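PDB 4PG7: homoserine dehydrogenase from Staphylococcus aureus M1064, which catalyses the NAD(P)-dependent interconversion of aspartate semialdehyde and homoserine in the aspartic acid pathway. Local coordinates for residues A[389-394]-A[405-410]. Numbering follows the deposited sequence. Where two conformers were deposited one is given.
Sequences ENFENE and LRVANY
Helix 388-398 packs on strand 404-411 of the ACT-like C-terminal domain, through F391 and E392 on one side and L405 and V407 on the other. The axes of segments 389-394 and 405-410 approach to 9.0 Å and run roughly antiparallel, at 149°. The aliphatic part of E392 crosses V407 at a slant: E392 CB is 3.9 Å from V407 CG2, and E392 CD is 4.0 Å from the same methyl. With chi1 at -175°, E392 CG lies trans to the main-chain nitrogen, and the extended chain brings OE2 close enough for one water to span the gap to the strand. The water donates to E392 OE2 at 3.1 Å and accepts from V407 N at 3.1 Å. No direct hydrogen bond joins the segments. L405 and E392 run alongside each other in opposing directions, with L405 CD2 4.2 Å from E392 CG. Deeper in, V407 CG1 meets the F391 ring obliquely, 4.2 Å from F391 CD2. Y415 and Y435 also meet this buried ring. Strand 404-411 pairs with strand 414-422, and helix 253-262 lies against its other face through A408 and Y410. Strand 375-382, helix 388-398, strands 404-411 and 414-422, helix 427-432 and strand 436-444 follow the βαββαβ order of ACT domains, whose helices pack on one face of the sheet.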
# COMPACT_ATOMS: atom_id res chain seq x y z
N GLU A 389 34.82 22.25 14.69
CA GLU A 389 34.61 22.10 16.12
C GLU A 389 34.05 23.39 16.69
O GLU A 389 33.15 23.38 17.51
CB GLU A 389 35.90 21.71 16.85
CG GLU A 389 36.39 20.29 16.56
CD GLU A 389 37.20 20.14 15.26
OE1 GLU A 389 37.63 21.15 14.66
OE2 GLU A 389 37.41 18.97 14.85
N ASN A 390 34.60 24.50 16.24
CA ASN A 390 34.13 25.81 16.65
C ASN A 390 32.71 26.13 16.20
O ASN A 390 31.92 26.69 16.94
CB ASN A 390 35.06 26.89 16.11
CG ASN A 390 34.63 28.26 16.54
OD1 ASN A 390 34.62 28.57 17.74
ND2 ASN A 390 34.25 29.10 15.59
N PHE A 391 32.38 25.78 14.96
CA PHE A 391 31.03 25.93 14.45
C PHE A 391 30.05 25.11 15.31
O PHE A 391 29.03 25.60 15.74
CB PHE A 391 30.98 25.50 12.99
CG PHE A 391 29.60 25.50 12.39
CD1 PHE A 391 28.84 26.64 12.38
CD2 PHE A 391 29.08 24.35 11.84
CE1 PHE A 391 27.56 26.64 11.83
CE2 PHE A 391 27.81 24.35 11.27
CZ PHE A 391 27.05 25.50 11.28
N GLU A 392 30.41 23.86 15.60
CA GLU A 392 29.58 23.00 16.44
C GLU A 392 29.36 23.58 17.84
O GLU A 392 28.24 23.60 18.35
CB GLU A 392 30.20 21.60 16.56
CG GLU A 392 29.34 20.60 17.32
CD GLU A 392 29.92 19.19 17.35
OE1 GLU A 392 31.16 19.04 17.37
OE2 GLU A 392 29.12 18.24 17.36
N ASN A 393 30.44 24.06 18.46
CA ASN A 393 30.35 24.67 19.77
C ASN A 393 29.47 25.90 19.77
O ASN A 393 28.64 26.06 20.67
CB ASN A 393 31.73 25.08 20.30
CG ASN A 393 32.60 23.89 20.65
OD1 ASN A 393 32.10 22.79 20.95
ND2 ASN A 393 33.90 24.10 20.63
N GLU A 394 29.64 26.78 18.78
CA GLU A 394 28.76 27.95 18.70
C GLU A 394 27.30 27.54 18.56
O GLU A 394 26.43 28.13 19.20
CB GLU A 394 29.13 28.95 17.60
CG GLU A 394 28.17 30.14 17.67
CD GLU A 394 28.71 31.42 17.05
OE1 GLU A 394 29.49 31.32 16.06
OE2 GLU A 394 28.32 32.52 17.54
N LEU A 405 22.59 17.07 17.70
CA LEU A 405 23.26 17.92 16.74
C LEU A 405 24.45 17.19 16.16
O LEU A 405 25.27 16.67 16.90
CB LEU A 405 23.75 19.16 17.44
CG LEU A 405 24.73 20.08 16.70
CD1 LEU A 405 24.09 20.75 15.49
CD2 LEU A 405 25.22 21.11 17.69
N ARG A 406 24.53 17.13 14.84
CA ARG A 406 25.72 16.63 14.18
C ARG A 406 26.10 17.60 13.07
O ARG A 406 25.22 18.16 12.41
CB ARG A 406 25.46 15.24 13.64
CG ARG A 406 24.97 14.30 14.73
CD ARG A 406 24.32 13.08 14.13
NE ARG A 406 25.34 12.33 13.44
CZ ARG A 406 25.19 11.77 12.26
NH1 ARG A 406 24.05 11.89 11.59
NH2 ARG A 406 26.22 11.12 11.75
N VAL A 407 27.40 17.80 12.89
CA VAL A 407 27.90 18.71 11.90
C VAL A 407 28.79 17.96 10.91
O VAL A 407 29.35 16.91 11.24
CB VAL A 407 28.66 19.89 12.55
CG1 VAL A 407 27.72 20.67 13.46
CG2 VAL A 407 29.86 19.42 13.34
N ALA A 408 28.91 18.49 9.71
CA ALA A 408 29.73 17.88 8.67
C ALA A 408 30.33 18.97 7.79
O ALA A 408 29.74 20.06 7.64
CB ALA A 408 28.89 16.98 7.80
N ASN A 409 31.49 18.66 7.21
CA ASN A 409 32.07 19.46 6.16
C ASN A 409 31.18 19.40 4.94
O ASN A 409 30.70 18.36 4.58
CB ASN A 409 33.46 18.94 5.78
CG ASN A 409 34.48 19.17 6.87
OD1 ASN A 409 35.07 18.24 7.40
ND2 ASN A 409 34.69 20.42 7.22
N TYR A 410 30.95 20.54 4.31
CA TYR A 410 30.10 20.59 3.15
C TYR A 410 30.93 20.94 1.94
O TYR A 410 30.85 20.27 0.93
CB TYR A 410 29.01 21.63 3.39
CG TYR A 410 27.98 21.78 2.31
CD1 TYR A 410 26.79 21.06 2.35
CD2 TYR A 410 28.15 22.70 1.27
CE1 TYR A 410 25.81 21.22 1.40
CE2 TYR A 410 27.18 22.87 0.31
CZ TYR A 410 26.01 22.12 0.37
OH TYR A 410 25.01 22.28 -0.56
O HOH W 1 29.04 16.21 14.97